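Local coordinates for protein L-lysine 6-oxidase (Marinomonas mediterranea, PDB 3WEU) that oxidises the side-chain amine of L-lysine with a cysteine tryptophylquinone cofactor, releasing ammonium and the hydrogen peroxide that makes the secreted protein antibacterial, at residues A[18-23]-A[184-189]; A[32-37]-A[43-48]; A[252-257]-A[643-648]. One frame throughout, in Å; residues are numbered along the deposited sequence.

Interaction 1: residues A[18-23]-A[184-189]; sequences NTDNFV and TLRTDS. With EDO (1,2-ethanediol), chain L.
Arg186 reaches Asp20 with a salt bridge whose two flat groups are nearly perpendicular, the carboxylate and guanidinium planes 83° apart. Asp20 OD1 lies at the guanidinium edge, 3.1 Å from Arg186 NH2. The N-H points poorly at it, at 123°, and the hydrogen bond is weak. Arg186 leaves strand 181-187 as a chain extended from CG to NE, which carries the charge across to the loop. Phe22 CE2 lies over one guanidinium face, 3.6 Å from Arg186 NE, with the two planes inclined, neither stacked nor perpendicular. His36 stacks on the same ring.

A water also bridges the segments. It accepts from Arg186 NE at 2.9 Å and donates to Thr19 O at 2.7 Å. Thr19 and Asp20 are the middle residues of a type I turn, and Asn18 OD1 accepts from Asp20 N in an Asx turn. Thr19 OG1 bonds to Tyr199, and Thr184 OG1 to Glu152 and Arg58. Arg186 thus joins the turn to strand 181-187 by an ion pair and a water, and Arg58 adds a second link, to Thr19 O and Thr184 OG1. The poor angle suggests that charge attraction matters more than a directed bond.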
# COMPACT_ATOMS: atom_id res chain seq x y z
N ASN A 18 34.19 -3.90 -1.99
CA ASN A 18 34.82 -3.88 -3.32
C ASN A 18 35.09 -5.31 -3.78
O ASN A 18 35.40 -6.23 -2.97
CB ASN A 18 36.12 -3.09 -3.26
CG ASN A 18 36.83 -3.05 -4.61
OD1 ASN A 18 37.53 -3.97 -5.04
ND2 ASN A 18 36.64 -1.94 -5.29
N THR A 19 34.96 -5.54 -5.07
CA THR A 19 35.16 -6.88 -5.66
C THR A 19 36.49 -7.57 -5.31
O THR A 19 36.60 -8.84 -5.17
CB THR A 19 34.92 -6.80 -7.22
OG1 THR A 19 34.91 -8.12 -7.78
CG2 THR A 19 36.03 -5.94 -7.87
N ASP A 20 37.53 -6.76 -5.13
CA ASP A 20 38.86 -7.26 -4.85
C ASP A 20 39.14 -7.46 -3.35
O ASP A 20 40.23 -7.83 -2.97
CB ASP A 20 39.91 -6.27 -5.41
CG ASP A 20 39.96 -6.32 -6.94
OD1 ASP A 20 39.47 -7.30 -7.53
OD2 ASP A 20 40.44 -5.34 -7.53
N ASN A 21 38.16 -7.14 -2.50
CA ASN A 21 38.35 -7.16 -1.04
C ASN A 21 37.54 -8.33 -0.43
O ASN A 21 36.31 -8.22 -0.22
CB ASN A 21 37.91 -5.83 -0.43
CG ASN A 21 38.21 -5.71 1.05
OD1 ASN A 21 38.84 -6.58 1.64
ND2 ASN A 21 37.81 -4.61 1.65
N PHE A 22 38.23 -9.42 -0.13
CA PHE A 22 37.54 -10.65 0.29
C PHE A 22 38.37 -11.41 1.31
O PHE A 22 39.58 -11.21 1.43
CB PHE A 22 37.21 -11.57 -0.90
CG PHE A 22 38.37 -11.89 -1.77
CD1 PHE A 22 39.15 -13.02 -1.56
CD2 PHE A 22 38.69 -11.06 -2.82
CE1 PHE A 22 40.25 -13.32 -2.34
CE2 PHE A 22 39.81 -11.35 -3.64
CZ PHE A 22 40.59 -12.46 -3.38
N VAL A 23 37.69 -12.34 1.98
CA VAL A 23 38.32 -13.28 2.83
C VAL A 23 38.20 -14.67 2.21
O VAL A 23 37.38 -14.90 1.32
CB VAL A 23 37.73 -13.20 4.28
CG1 VAL A 23 38.02 -11.83 4.88
CG2 VAL A 23 36.24 -13.39 4.33
N THR A 184 32.77 -14.17 -9.00
CA THR A 184 34.13 -14.04 -9.54
C THR A 184 34.89 -15.35 -9.36
O THR A 184 34.85 -15.94 -8.27
CB THR A 184 34.88 -12.91 -8.79
OG1 THR A 184 34.10 -11.71 -8.69
CG2 THR A 184 36.22 -12.62 -9.44
N LEU A 185 35.59 -15.83 -10.38
CA LEU A 185 36.48 -16.98 -10.25
C LEU A 185 37.91 -16.45 -10.24
O LEU A 185 38.24 -15.48 -10.96
CB LEU A 185 36.41 -17.95 -11.43
CG LEU A 185 35.06 -18.54 -11.73
CD1 LEU A 185 35.21 -19.66 -12.74
CD2 LEU A 185 34.40 -19.05 -10.43
N ARG A 186 38.71 -16.99 -9.34
CA ARG A 186 40.13 -16.69 -9.33
C ARG A 186 40.93 -17.97 -9.23
O ARG A 186 40.39 -19.03 -8.88
CB ARG A 186 40.47 -15.82 -8.15
CG ARG A 186 40.09 -14.39 -8.31
CD ARG A 186 40.34 -13.64 -7.01
NE ARG A 186 40.23 -12.17 -7.17
CZ ARG A 186 41.25 -11.32 -7.36
NH1 ARG A 186 42.49 -11.73 -7.54
NH2 ARG A 186 41.01 -10.04 -7.45
N THR A 187 42.23 -17.85 -9.43
CA THR A 187 43.18 -18.83 -9.01
C THR A 187 44.19 -18.13 -8.15
O THR A 187 44.39 -16.92 -8.28
CB THR A 187 43.96 -19.54 -10.11
OG1 THR A 187 44.61 -18.55 -10.93
CG2 THR A 187 42.99 -20.49 -10.94
N ASP A 188 44.83 -18.91 -7.29
CA ASP A 188 45.87 -18.42 -6.38
C ASP A 188 47.19 -18.59 -7.15
O ASP A 188 47.17 -18.87 -8.38
CB ASP A 188 45.86 -19.10 -5.00
CG ASP A 188 46.38 -20.51 -5.00
OD1 ASP A 188 46.70 -21.09 -6.07
OD2 ASP A 188 46.43 -21.10 -3.88
N SER A 189 48.29 -18.34 -6.47
CA SER A 189 49.59 -18.36 -7.12
C SER A 189 50.02 -19.73 -7.62
O SER A 189 50.98 -19.84 -8.38
CB SER A 189 50.67 -17.72 -6.23
OG SER A 189 50.93 -18.54 -5.16
C1 EDO L . 39.50 -1.65 3.75
O1 EDO L . 38.37 -0.81 3.78
C2 EDO L . 39.36 -2.61 4.87
O2 EDO L . 38.83 -3.83 4.30
O HOH W 1 37.93 -10.42 -6.93

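Interaction 2: residues A[32-37]-A[43-48]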
# COMPACT_ATOMS: atom_id res chain seq x y z
N LEU A 32 36.73 -19.20 11.98
CA LEU A 32 36.67 -17.91 11.31
C LEU A 32 37.18 -18.01 9.86
O LEU A 32 38.00 -18.83 9.57
CB LEU A 32 37.48 -16.88 12.08
CG LEU A 32 36.96 -16.40 13.42
CD1 LEU A 32 37.98 -15.52 14.16
CD2 LEU A 32 35.71 -15.58 13.28
N PRO A 33 36.68 -17.21 8.96
CA PRO A 33 37.29 -17.06 7.64
C PRO A 33 38.63 -16.32 7.76
O PRO A 33 38.98 -15.82 8.83
CB PRO A 33 36.29 -16.22 6.87
CG PRO A 33 35.68 -15.38 7.94
CD PRO A 33 35.58 -16.27 9.15
N TYR A 34 39.42 -16.34 6.67
CA TYR A 34 40.83 -15.95 6.71
C TYR A 34 41.17 -14.77 5.87
O TYR A 34 40.68 -14.63 4.77
CB TYR A 34 41.72 -17.12 6.21
CG TYR A 34 42.04 -18.06 7.28
CD1 TYR A 34 41.07 -18.98 7.77
CD2 TYR A 34 43.28 -18.00 7.89
CE1 TYR A 34 41.38 -19.81 8.83
CE2 TYR A 34 43.57 -18.79 8.98
CZ TYR A 34 42.63 -19.69 9.42
OH TYR A 34 43.01 -20.46 10.43
N GLU A 35 42.03 -13.91 6.40
CA GLU A 35 42.73 -12.96 5.57
C GLU A 35 43.66 -13.75 4.65
O GLU A 35 43.92 -14.97 4.87
CB GLU A 35 43.54 -11.99 6.42
CG GLU A 35 42.75 -11.13 7.40
CD GLU A 35 41.75 -10.19 6.78
OE1 GLU A 35 41.97 -9.76 5.61
OE2 GLU A 35 40.82 -9.80 7.52
N HIS A 36 44.18 -13.08 3.63
CA HIS A 36 45.10 -13.73 2.75
C HIS A 36 46.23 -12.81 2.32
O HIS A 36 46.10 -11.60 2.43
CB HIS A 36 44.32 -14.25 1.52
CG HIS A 36 43.72 -13.15 0.73
ND1 HIS A 36 44.44 -12.40 -0.17
CD2 HIS A 36 42.45 -12.66 0.70
CE1 HIS A 36 43.67 -11.46 -0.68
NE2 HIS A 36 42.46 -11.58 -0.15
N ASP A 37 47.28 -13.40 1.75
CA ASP A 37 48.44 -12.63 1.20
C ASP A 37 48.26 -12.37 -0.29
O ASP A 37 47.26 -12.73 -0.82
CB ASP A 37 49.77 -13.33 1.40
CG ASP A 37 49.87 -14.65 0.72
OD1 ASP A 37 49.20 -15.02 -0.27
OD2 ASP A 37 50.67 -15.39 1.23
N THR A 43 46.22 -16.44 5.55
CA THR A 43 47.22 -16.05 6.52
C THR A 43 46.66 -16.21 7.94
O THR A 43 46.79 -17.25 8.53
CB THR A 43 47.72 -14.65 6.23
OG1 THR A 43 46.64 -13.73 6.08
CG2 THR A 43 48.60 -14.64 4.89
N THR A 44 46.11 -15.14 8.45
CA THR A 44 45.55 -15.02 9.79
C THR A 44 44.06 -15.05 9.64
O THR A 44 43.54 -14.78 8.56
CB THR A 44 45.87 -13.67 10.45
OG1 THR A 44 45.15 -12.58 9.82
CG2 THR A 44 47.27 -13.34 10.42
N THR A 45 43.36 -15.31 10.73
CA THR A 45 41.91 -15.16 10.69
C THR A 45 41.52 -13.72 10.49
O THR A 45 42.31 -12.75 10.70
CB THR A 45 41.26 -15.72 11.94
OG1 THR A 45 41.96 -15.22 13.04
CG2 THR A 45 41.39 -17.19 11.93
N VAL A 46 40.30 -13.56 10.01
CA VAL A 46 39.75 -12.25 9.64
C VAL A 46 39.93 -11.21 10.73
O VAL A 46 39.68 -11.47 11.92
CB VAL A 46 38.26 -12.40 9.32
CG1 VAL A 46 37.51 -12.87 10.55
CG2 VAL A 46 37.63 -11.08 8.86
N VAL A 47 40.35 -10.03 10.32
CA VAL A 47 40.40 -8.91 11.22
C VAL A 47 39.02 -8.27 11.21
O VAL A 47 38.32 -8.42 12.20
CB VAL A 47 41.51 -7.93 10.81
CG1 VAL A 47 41.53 -6.72 11.72
CG2 VAL A 47 42.87 -8.65 10.79
N ASN A 48 38.63 -7.55 10.15
CA ASN A 48 37.28 -7.02 10.05
C ASN A 48 36.43 -7.69 8.98
O ASN A 48 36.93 -7.90 7.89
CB ASN A 48 37.31 -5.53 9.80
CG ASN A 48 37.91 -4.73 10.97
OD1 ASN A 48 37.79 -5.07 12.12
ND2 ASN A 48 38.61 -3.72 10.63
O HOH W 2 40.12 -6.42 7.94
O HOH W 3 47.41 -11.36 5.52
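Tyr34 and Thr45 form an antiparallel, non-hydrogen-bonded bridge, the centre of a short antiparallel beta pairing, joined by a loop, in the N-terminal region. Their CA atoms are 4.2 Å apart and the side chains diverge, yet the tyrosine ring swings back over the partner chain. Thr45 CG2 sits over one ring face in a CH-pi contact, 4.1 Å from the centroid of the Tyr34 ring and displaced toward its rim. Thr43 O approaches the same ring at its edge. The Thr45 methyl also meets Leu32 CB, and those two side chains cross at about a right angle. Beyond them, Pro33 CG packs obliquely on Val46 CG1.

Backbone bonds flank the bridge: Val46 N to Pro33 O, Glu35 N to Thr44 O, and Thr43 N to Glu35 O. The chain turns a corner at Thr44, so the segment past it bends around the Glu35 side chain. The CB of Glu35 is directed toward 43-48. Its chain bends at chi2 (-62°), which brings OE2 close to Val46 CA and Val47 N. OE1 forms a salt bridge with Arg57, which also binds Asn48 O. Salt bridge and backbone bond together hold the carboxylate at both oxygens, and the negative charge is probably stabilised there. Glu35 OE2 uses its anti lone pair to accept from Val47 N at 2.8 Å, with a nearly straight N-H at 168°.

Interaction 3: residues A[252-257]-A[643-648]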
# COMPACT_ATOMS: atom_id res chain seq x y z
N ALA A 252 27.64 -14.92 12.46
CA ALA A 252 28.17 -15.47 13.71
C ALA A 252 28.94 -16.71 13.47
O ALA A 252 28.57 -17.83 13.94
CB ALA A 252 27.03 -15.73 14.69
N PRO A 253 30.06 -16.54 12.79
CA PRO A 253 30.73 -17.73 12.25
C PRO A 253 31.30 -18.67 13.29
O PRO A 253 31.41 -19.87 13.00
CB PRO A 253 31.82 -17.12 11.36
CG PRO A 253 31.98 -15.73 11.85
CD PRO A 253 30.65 -15.30 12.27
N GLU A 254 31.62 -18.18 14.50
CA GLU A 254 32.13 -19.08 15.52
C GLU A 254 31.06 -19.91 16.20
O GLU A 254 31.40 -20.78 17.00
CB GLU A 254 32.86 -18.29 16.57
CG GLU A 254 34.08 -17.62 16.00
CD GLU A 254 34.61 -16.44 16.82
OE1 GLU A 254 35.83 -16.41 17.19
OE2 GLU A 254 33.83 -15.48 17.07
N ILE A 255 29.79 -19.62 15.96
CA ILE A 255 28.69 -20.32 16.60
C ILE A 255 28.14 -21.35 15.60
O ILE A 255 27.82 -21.02 14.48
CB ILE A 255 27.58 -19.34 17.02
CG1 ILE A 255 28.22 -18.29 17.96
CG2 ILE A 255 26.43 -20.08 17.69
CD1 ILE A 255 27.35 -17.31 18.62
N VAL A 256 28.15 -22.61 16.03
CA VAL A 256 27.83 -23.74 15.16
C VAL A 256 26.41 -24.25 15.43
O VAL A 256 25.99 -24.35 16.59
CB VAL A 256 28.85 -24.84 15.49
CG1 VAL A 256 28.64 -26.09 14.66
CG2 VAL A 256 30.28 -24.33 15.30
N ASN A 257 25.70 -24.59 14.37
CA ASN A 257 24.38 -25.19 14.44
C ASN A 257 24.45 -26.58 15.05
O ASN A 257 25.34 -27.38 14.76
CB ASN A 257 23.75 -25.23 13.04
CG ASN A 257 23.50 -23.82 12.49
OD1 ASN A 257 22.50 -23.20 12.83
ND2 ASN A 257 24.43 -23.28 11.70
N PRO A 643 34.59 -17.66 26.52
CA PRO A 643 34.10 -16.86 25.42
C PRO A 643 33.36 -15.65 25.88
O PRO A 643 32.79 -15.63 26.96
CB PRO A 643 33.12 -17.80 24.71
CG PRO A 643 32.68 -18.74 25.79
CD PRO A 643 33.93 -18.98 26.55
N PHE A 644 33.37 -14.59 25.04
CA PHE A 644 32.55 -13.43 25.32
C PHE A 644 32.10 -12.88 23.99
O PHE A 644 32.87 -12.17 23.31
CB PHE A 644 33.38 -12.39 26.14
CG PHE A 644 32.64 -11.08 26.37
CD1 PHE A 644 31.34 -11.06 26.83
CD2 PHE A 644 33.30 -9.86 26.21
CE1 PHE A 644 30.67 -9.82 27.07
CE2 PHE A 644 32.63 -8.64 26.45
CZ PHE A 644 31.36 -8.63 26.87
N PHE A 645 30.89 -13.26 23.53
CA PHE A 645 30.45 -12.87 22.22
C PHE A 645 29.59 -11.62 22.28
O PHE A 645 28.61 -11.53 23.06
CB PHE A 645 29.56 -13.96 21.61
CG PHE A 645 30.28 -15.15 21.06
CD1 PHE A 645 30.70 -16.18 21.86
CD2 PHE A 645 30.56 -15.21 19.72
CE1 PHE A 645 31.36 -17.29 21.31
CE2 PHE A 645 31.19 -16.30 19.16
CZ PHE A 645 31.55 -17.35 19.95
N THR A 646 29.91 -10.66 21.46
CA THR A 646 29.11 -9.50 21.32
C THR A 646 28.96 -9.13 19.85
O THR A 646 29.70 -9.60 18.95
CB THR A 646 29.72 -8.21 22.00
OG1 THR A 646 30.84 -7.77 21.26
CG2 THR A 646 30.20 -8.47 23.41
N GLU A 647 28.04 -8.19 19.61
CA GLU A 647 27.98 -7.50 18.32
C GLU A 647 29.32 -6.83 18.07
O GLU A 647 29.94 -6.26 18.99
CB GLU A 647 26.96 -6.33 18.36
CG GLU A 647 25.52 -6.81 18.24
CD GLU A 647 24.53 -5.71 18.02
OE1 GLU A 647 24.77 -4.62 18.52
OE2 GLU A 647 23.55 -5.98 17.32
N THR A 648 29.74 -6.84 16.82
CA THR A 648 30.87 -6.04 16.32
C THR A 648 30.43 -5.52 14.92
O THR A 648 29.65 -6.21 14.21
CB THR A 648 32.17 -6.90 16.17
OG1 THR A 648 31.97 -7.98 15.24
CG2 THR A 648 32.62 -7.52 17.53
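With the gamma carbons of Ile255 and Phe645 both beside their own backbone N, opposite the carbonyl carbon, the two side chains meet: Ile255 CG1 is at chi1 -57° and Phe645 CG at chi1 -78°. The isoleucine chain then runs on extended to CD1 and passes along the ring, the two side chains sliding past each other in opposite directions. The contact joins a type I turn, Ala252 to Ile255, to strand 645-648, one half of a two-stranded antiparallel sheet with strand 631-634. Ile255 N closes the turn on Ala252 O at 3.0 Å.

Ile255 CD1 lies over one face of the ring in a CH-pi contact, 4.2 Å from the centroid of Phe645 and shifted toward the rim. Ile255 CG1 packs on Phe645 CE2 at 3.8 Å. Glu254 comes from another direction. Its CB lies at the ring edge, in plane, 3.7 Å from Phe645 CZ. The carboxylate continues past the ring, its plane turned 71° from that of the phenyl group. Its OE2 accepts from the backbone N of Asp634, on the partner strand, so the glutamate ties the turn to that strand while its CB abuts the edge of Phe645.

Trp311 also meets the ring at an inclined angle. Gln308, at the end of helix 295-308, bonds to Glu254 O in the turn and to Val256 N just after it, linking the turn to the helix. No hydrogen bond links the two segments; their contact is mainly apolar. The nearest approach of the acid is Glu254 OE2 to Phe645 CE2, 3.5 Å.

How the interactions relate
From the N terminus, residues 18-23 come first. Interaction 1 brings them against the end of strand 181-187 through side chains and closes a loop of 160 residues. Interaction 2 nests inside that loop and closes a short one of five residues. The two touch where Val23 packs against Pro33 and Val46, so strand 22-24 serves both. Interaction 3 follows in series. It joins the loop after strand 237-247 to strand 645-648, across 385 residues. Leu32 of interaction 2 rests on Pro253 and Glu254 of interaction 3. Interactions 1 and 3 do not touch. Interaction 2 thus touches strand 22-24 of the N-terminal sheet on one hand and the turn 252-255, which leans on strand 645-648, on the other.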